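Local structure of terminal oxygenase component of carbazole (Janthinobacterium sp., 7BUG) at residues A[345-348]-A[349-352]; A[353-356]-A[357-361]; A[363-366]-A[367-371]. The protein catalyses, as the terminal Rieske-type oxygenase of carbazole 1,9a-dioxygenase, the angular dioxygenation of carbazole to an unstable cis-hydrodiol that opens to 2'-aminobiphenyl-2,3-diol. All coordinates share one frame; numbering follows the deposited sequence.

How the contacts relate
The three contacts follow one another along the chain within the ring-hydroxylase catalytic domain. Contact 1 lies in the turn into helix 349-352, contact 2 spans the linker into helix 360-372, and contact 3 lies on that helix; the centres are about 15 Å (1 to 2), 13 Å (2 to 3) and 17 Å (1 to 3) apart. R366 of contact 3 ties them together: its NH1 makes a 2.8 Å salt bridge to E353 OE2 of contact 2, and its NH2 packs against W350 CZ3 of contact 1 at 3.6 Å. In contact 2, the D359 side chain comes about 8 Å from that of the iron ligand H183 and about 13 Å from the iron.

Contact 1. Residues A[345-348]-A[349-352]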
loop_
_atom_site.group_PDB
_atom_site.type_symbol
_atom_site.label_atom_id
_atom_site.label_comp_id
_atom_site.label_asym_id
_atom_site.label_seq_id
_atom_site.Cartn_x
_atom_site.Cartn_y
_atom_site.Cartn_z
ATOM N N ALA A 345 1.035 0.431 15.757
ATOM C CA ALA A 345 1.573 0.452 14.366
ATOM C C ALA A 345 2.415 1.699 14.105
ATOM O O ALA A 345 3.370 1.585 13.321
ATOM C CB ALA A 345 0.448 0.380 13.359
ATOM N N ASP A 346 2.091 2.827 14.715
ATOM C CA ASP A 346 2.786 4.120 14.511
ATOM C C ASP A 346 3.751 4.345 15.670
ATOM O O ASP A 346 4.259 5.490 15.802
ATOM C CB ASP A 346 1.787 5.279 14.432
ATOM C CG ASP A 346 0.772 5.260 15.578
ATOM O OD1 ASP A 346 0.856 4.350 16.444
ATOM O OD2 ASP A 346 -0.126 6.134 15.593
ATOM N N ASP A 347 3.980 3.308 16.483
ATOM C CA ASP A 347 4.849 3.323 17.690
ATOM C C ASP A 347 4.216 4.171 18.787
ATOM O O ASP A 347 4.837 4.255 19.846
ATOM C CB ASP A 347 6.275 3.798 17.381
ATOM C CG ASP A 347 6.990 2.914 16.376
ATOM O OD1 ASP A 347 6.941 1.720 16.565
ATOM O OD2 ASP A 347 7.650 3.434 15.445
ATOM N N LYS A 348 3.019 4.732 18.587
ATOM C CA LYS A 348 2.407 5.631 19.605
ATOM C C LYS A 348 1.808 4.811 20.762
ATOM O O LYS A 348 1.747 5.324 21.893
ATOM C CB LYS A 348 1.375 6.553 18.957
ATOM C CG LYS A 348 1.970 7.599 18.027
ATOM C CD LYS A 348 0.963 8.634 17.557
ATOM C CE LYS A 348 1.435 9.428 16.352
ATOM N NZ LYS A 348 0.347 10.296 15.826
ATOM N N GLY A 349 1.382 3.566 20.548
ATOM C CA GLY A 349 0.711 2.813 21.635
ATOM C C GLY A 349 1.656 2.592 22.826
ATOM O O GLY A 349 1.178 2.495 23.974
ATOM N N TRP A 350 2.995 2.617 22.599
ATOM C CA TRP A 350 3.986 2.453 23.678
ATOM C C TRP A 350 3.920 3.655 24.614
ATOM O O TRP A 350 4.235 3.492 25.813
ATOM C CB TRP A 350 5.410 2.261 23.128
ATOM C CG TRP A 350 5.520 1.120 22.169
ATOM C CD1 TRP A 350 5.739 1.235 20.824
ATOM C CD2 TRP A 350 5.481 -0.283 22.465
ATOM N NE1 TRP A 350 5.772 -0.004 20.256
ATOM C CE2 TRP A 350 5.679 -0.956 21.234
ATOM C CE3 TRP A 350 5.336 -1.046 23.621
ATOM C CZ2 TRP A 350 5.674 -2.346 21.142
ATOM C CZ3 TRP A 350 5.299 -2.422 23.538
ATOM C CH2 TRP A 350 5.473 -3.055 22.302
ATOM N N VAL A 351 3.471 4.808 24.105
ATOM C CA VAL A 351 3.340 6.022 24.959
ATOM C C VAL A 351 1.912 6.104 25.511
ATOM O O VAL A 351 1.737 6.488 26.706
ATOM C CB VAL A 351 3.738 7.282 24.178
ATOM C CG1 VAL A 351 3.536 8.526 25.020
ATOM C CG2 VAL A 351 5.177 7.192 23.701
ATOM N N ASN A 352 0.926 5.694 24.711
ATOM C CA ASN A 352 -0.493 6.004 25.016
ATOM C C ASN A 352 -1.225 4.879 25.759
ATOM O O ASN A 352 -2.296 5.177 26.335
ATOM C CB ASN A 352 -1.237 6.414 23.740
ATOM C CG ASN A 352 -0.712 7.697 23.132
ATOM O OD1 ASN A 352 -0.755 7.884 21.911
ATOM N ND2 ASN A 352 -0.231 8.590 23.976
HETATM O O HOH W 1 5.404 -0.447 17.285
#
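D347 and W350 meet across the start of helix 349-352, the indole offering its edge to the peptide behind it. W350 CD1 lies 3.3 Å from D347 O, which sits near the ring plane, so the oxygen faces the rim of the five-membered ring and not its face. W350 CG is turned anti to its own carbonyl carbon (chi1 -56°), which brings the pyrrole edge back to the carbonyl three positions earlier. The two side chains stay apart and share a water: it accepts the indole N-H at 3.0 Å from NE1 and stands 2.8 Å from D347 OD1. D347 OD2 forms a salt bridge with K22, so both oxygens of this buried carboxylate have partners. The indole also packs against Y344 and against R172 and E176 of helix 171-179.

Around K348 the contact is chiefly backbone. K348 O accepts from N352 N, 3.0 Å away and in the carbonyl plane, and from V351 N at 2.9 Å, which comes from above that plane. N352 folds its amide back beside the same residue, OD1 lying 3.9 Å from K348 CB. The lysine chain is extended beyond CG and leads away from the helix; it packs, like D346 and N352, on S383 of the second subunit. V351 turns instead to R11 and I8 of its own chain.

D347 takes a left-handed backbone conformation (phi 69°) in the loop that follows helix 331-344. Just before it, D346 OD1 reaches forward to K348 N at 3.1 Å, met from above the carboxylate plane. This is an Asx turn, here leading directly into the short helix 349-352 at a border between subunits.

Contact 2. Residues A[353-356]-A[357-361]; sequences EILF and ESDEA
F356 and D359 make the tight part. The aspartate reaches back so that OD2 accepts F356 N at 2.9 Å in a nearly straight bond (166°), met on its anti side, while D359 N returns a 2.9 Å bond to F356 O. The same OD2 lies in the plane of the phenyl ring at its edge, 3.4 Å from CD1, with ring and carboxylate planes 66° apart. F356 CG is wedged between its backbone N and carbonyl carbon (chi1 78°), which swings the ring over S358: S358 N lies over one face, and S358 OG, hydrogen-bonded to S182 OG, lies 3.3 Å from F356 CE1. L355 crosses D359 at a slant, with CB and CD2 each 3.5 Å from D359 OD2.

These paired bonds close a turn that leads into helix 360-372 at the subunit interface. D359 OD2 is also hydrogen-bonded to H71 NE2 of the second subunit, a ligand of its Rieske cluster, and F356 meets W95 of that subunit edge-to-face.

Against E357 the contact is looser: OE1 comes no closer to F356 than 3.7 Å from CB, and the carboxylate is bonded instead to S113 OG and A114 N of the second subunit. E360, partly exposed, forms a salt bridge with R210.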
loop_
_atom_site.group_PDB
_atom_site.type_symbol
_atom_site.label_atom_id
_atom_site.label_comp_id
_atom_site.label_asym_id
_atom_site.label_seq_id
_atom_site.Cartn_x
_atom_site.Cartn_y
_atom_site.Cartn_z
ATOM N N GLU A 353 -0.693 3.661 25.873
ATOM C CA GLU A 353 -1.313 2.572 26.655
ATOM C C GLU A 353 -1.479 3.002 28.134
ATOM O O GLU A 353 -0.716 3.867 28.636
ATOM C CB GLU A 353 -0.472 1.299 26.571
ATOM C CG GLU A 353 0.895 1.529 27.183
ATOM C CD GLU A 353 1.892 0.391 27.072
ATOM O OE1 GLU A 353 1.707 -0.514 26.215
ATOM O OE2 GLU A 353 2.874 0.426 27.881
ATOM N N ILE A 354 -2.530 2.510 28.754
ATOM C CA ILE A 354 -2.716 2.670 30.232
ATOM C C ILE A 354 -2.671 1.298 30.869
ATOM O O ILE A 354 -3.589 0.501 30.741
ATOM C CB ILE A 354 -3.968 3.484 30.555
ATOM C CG1 ILE A 354 -3.889 4.859 29.894
ATOM C CG2 ILE A 354 -4.118 3.572 32.083
ATOM C CD1 ILE A 354 -5.213 5.625 29.947
ATOM N N LEU A 355 -1.549 1.017 31.520
ATOM C CA LEU A 355 -1.330 -0.308 32.099
ATOM C C LEU A 355 -2.013 -0.408 33.482
ATOM O O LEU A 355 -2.319 0.611 34.099
ATOM C CB LEU A 355 0.172 -0.561 32.212
ATOM C CG LEU A 355 0.957 -0.583 30.899
ATOM C CD1 LEU A 355 2.358 -1.106 31.167
ATOM C CD2 LEU A 355 0.286 -1.436 29.848
ATOM N N PHE A 356 -2.286 -1.630 33.915
ATOM C CA PHE A 356 -2.804 -1.875 35.285
ATOM C C PHE A 356 -2.010 -3.003 35.939
ATOM O O PHE A 356 -0.930 -3.367 35.437
ATOM C CB PHE A 356 -4.314 -2.104 35.261
ATOM C CG PHE A 356 -4.837 -3.437 34.825
ATOM C CD1 PHE A 356 -4.278 -4.175 33.782
ATOM C CD2 PHE A 356 -5.959 -3.982 35.432
ATOM C CE1 PHE A 356 -4.820 -5.395 33.393
ATOM C CE2 PHE A 356 -6.502 -5.186 35.026
ATOM C CZ PHE A 356 -5.932 -5.915 34.018
ATOM N N GLU A 357 -2.466 -3.438 37.118
ATOM C CA GLU A 357 -1.520 -4.099 38.053
ATOM C C GLU A 357 -0.915 -5.362 37.446
ATOM O O GLU A 357 0.320 -5.573 37.649
ATOM C CB GLU A 357 -2.218 -4.365 39.396
ATOM C CG GLU A 357 -2.435 -3.068 40.139
ATOM C CD GLU A 357 -3.759 -2.355 39.853
ATOM O OE1 GLU A 357 -4.503 -2.739 38.887
ATOM O OE2 GLU A 357 -4.065 -1.432 40.633
ATOM N N SER A 358 -1.692 -6.229 36.798
ATOM C CA SER A 358 -1.153 -7.505 36.263
ATOM C C SER A 358 -0.127 -7.230 35.150
ATOM O O SER A 358 0.671 -8.149 34.866
ATOM C CB SER A 358 -2.215 -8.394 35.803
ATOM O OG SER A 358 -3.005 -7.768 34.808
ATOM N N ASP A 359 -0.063 -6.020 34.597
ATOM C CA ASP A 359 0.924 -5.726 33.541
ATOM C C ASP A 359 2.330 -5.631 34.159
ATOM O O ASP A 359 3.299 -5.384 33.399
ATOM C CB ASP A 359 0.539 -4.450 32.800
ATOM C CG ASP A 359 -0.733 -4.629 31.994
ATOM O OD1 ASP A 359 -0.898 -5.724 31.411
ATOM O OD2 ASP A 359 -1.522 -3.628 31.928
ATOM N N GLU A 360 2.463 -5.746 35.496
ATOM C CA GLU A 360 3.808 -5.812 36.134
ATOM C C GLU A 360 4.611 -6.913 35.445
ATOM O O GLU A 360 5.817 -6.717 35.220
ATOM C CB GLU A 360 3.670 -6.032 37.645
ATOM C CG GLU A 360 4.979 -6.146 38.375
ATOM C CD GLU A 360 5.886 -4.926 38.266
ATOM O OE1 GLU A 360 5.373 -3.816 38.020
ATOM O OE2 GLU A 360 7.130 -5.095 38.436
ATOM N N ALA A 361 4.003 -8.039 35.105
ATOM C CA ALA A 361 4.695 -9.157 34.414
ATOM C C ALA A 361 5.226 -8.666 33.053
ATOM O O ALA A 361 6.425 -8.863 32.721
ATOM C CB ALA A 361 3.782 -10.312 34.195
#

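Contact 3. Residues A[363-366]-A[367-371]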
loop_
_atom_site.group_PDB
_atom_site.type_symbol
_atom_site.label_atom_id
_atom_site.label_comp_id
_atom_site.label_asym_id
_atom_site.label_seq_id
_atom_site.Cartn_x
_atom_site.Cartn_y
_atom_site.Cartn_z
ATOM N N VAL A 363 5.846 -5.476 32.074
ATOM C CA VAL A 363 6.878 -4.437 32.280
ATOM C C VAL A 363 8.182 -5.117 32.720
ATOM O O VAL A 363 9.223 -4.715 32.240
ATOM C CB VAL A 363 6.375 -3.379 33.271
ATOM C CG1 VAL A 363 7.491 -2.567 33.879
ATOM C CG2 VAL A 363 5.359 -2.483 32.562
ATOM N N ALA A 364 8.128 -6.153 33.520
ATOM C CA ALA A 364 9.366 -6.868 33.927
ATOM C C ALA A 364 10.017 -7.477 32.685
ATOM O O ALA A 364 11.231 -7.379 32.560
ATOM C CB ALA A 364 9.042 -7.913 34.947
ATOM N N TRP A 365 9.226 -8.094 31.798
ATOM C CA TRP A 365 9.757 -8.635 30.528
ATOM C C TRP A 365 10.388 -7.513 29.698
ATOM O O TRP A 365 11.478 -7.712 29.129
ATOM C CB TRP A 365 8.657 -9.384 29.743
ATOM C CG TRP A 365 8.851 -9.324 28.259
ATOM C CD1 TRP A 365 8.102 -8.605 27.388
ATOM C CD2 TRP A 365 9.838 -10.001 27.456
ATOM N NE1 TRP A 365 8.567 -8.724 26.129
ATOM C CE2 TRP A 365 9.622 -9.581 26.133
ATOM C CE3 TRP A 365 10.876 -10.904 27.727
ATOM C CZ2 TRP A 365 10.350 -10.055 25.059
ATOM C CZ3 TRP A 365 11.596 -11.382 26.657
ATOM C CH2 TRP A 365 11.345 -10.951 25.367
ATOM N N ARG A 366 9.723 -6.367 29.576
ATOM C CA ARG A 366 10.189 -5.269 28.707
ATOM C C ARG A 366 11.554 -4.789 29.216
ATOM O O ARG A 366 12.464 -4.493 28.410
ATOM C CB ARG A 366 9.197 -4.126 28.616
ATOM C CG ARG A 366 7.856 -4.506 27.998
ATOM C CD ARG A 366 7.030 -3.216 27.960
ATOM N NE ARG A 366 5.755 -3.436 27.285
ATOM C CZ ARG A 366 4.753 -2.560 27.343
ATOM N NH1 ARG A 366 4.922 -1.407 27.986
ATOM N NH2 ARG A 366 3.653 -2.822 26.660
ATOM N N LYS A 367 11.686 -4.745 30.540
ATOM C CA LYS A 367 12.964 -4.325 31.172
ATOM C C LYS A 367 14.023 -5.402 30.984
ATOM O O LYS A 367 15.171 -5.057 30.664
ATOM C CB LYS A 367 12.680 -4.057 32.645
ATOM C CG LYS A 367 11.826 -2.828 32.880
ATOM C CD LYS A 367 11.894 -2.336 34.331
ATOM C CE LYS A 367 10.645 -2.578 35.135
ATOM N NZ LYS A 367 9.864 -1.323 35.285
ATOM N N LEU A 368 13.670 -6.645 31.230
ATOM C CA LEU A 368 14.631 -7.768 31.051
ATOM C C LEU A 368 15.125 -7.739 29.602
ATOM O O LEU A 368 16.349 -7.833 29.333
ATOM C CB LEU A 368 13.935 -9.087 31.356
ATOM C CG LEU A 368 14.880 -10.240 31.063
ATOM C CD1 LEU A 368 15.449 -10.798 32.338
ATOM C CD2 LEU A 368 14.241 -11.300 30.216
ATOM N N ALA A 369 14.217 -7.603 28.634
ATOM C CA ALA A 369 14.590 -7.651 27.211
ATOM C C ALA A 369 15.483 -6.462 26.910
ATOM O O ALA A 369 16.414 -6.601 26.104
ATOM C CB ALA A 369 13.342 -7.616 26.343
ATOM N N SER A 370 15.156 -5.287 27.456
ATOM C CA SER A 370 15.930 -4.049 27.199
ATOM C C SER A 370 17.358 -4.226 27.715
ATOM O O SER A 370 18.271 -3.762 27.001
ATOM C CB SER A 370 15.278 -2.874 27.840
ATOM O OG SER A 370 14.035 -2.519 27.244
ATOM N N GLU A 371 17.514 -4.865 28.874
ATOM C CA GLU A 371 18.836 -4.922 29.560
ATOM C C GLU A 371 19.687 -6.055 28.976
ATOM O O GLU A 371 20.924 -5.887 28.888
ATOM C CB GLU A 371 18.687 -5.070 31.073
ATOM C CG GLU A 371 20.050 -5.116 31.761
ATOM C CD GLU A 371 20.072 -5.264 33.283
ATOM O OE1 GLU A 371 18.983 -5.462 33.890
ATOM O OE2 GLU A 371 21.186 -5.210 33.864
#
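R366 O is gripped twice by S370, one turn further along the helix: S370 OG donates to it at 2.8 Å and S370 N at 3.0 Å, and the two come from opposite faces of the carbonyl plane. The hydroxyl gets there because OG stands anti to the serine's carbonyl carbon (chi1 -68°), folded back along the helix. OG is also hydrogen-bonded to Y18 N, which links helix 16-20 to this turn. With an alanine in place of S370 the backbone bond stays, but Y18 N would probably lose its mate and R366 O one of its two donors.

On another face of the helix W365 lies across A369. The methyl CB sits over the six-membered ring, 4.0 Å from its centroid and 8° off the normal, a CH-pi contact. The L368 CD2 methyl approaches the same indole obliquely, 4.2 Å from CE3. The ring is fixed from outside as well: NE1 is hydrogen-bonded to Y18 OH, and W171 and V175 of helix 171-179 pack against it. R366, extended from CG to NE, places NH2 in a salt bridge with E176, while NH1 pairs with E353.

The exposed flank is less certain. K367 bends at chi3 and chi4 back over V363, and its end comes closer to CG1 than normal packing allows, so this placement is doubtful. Bonds from K367 N to V363 O, from L368 N to A364 O and from A369 N to W365 O complete the ladder of a regular alpha-helix, which here packs against helices 16-20 and 171-179 and, through A364 and L368, strand 226-229 of the catalytic domain's antiparallel sheet.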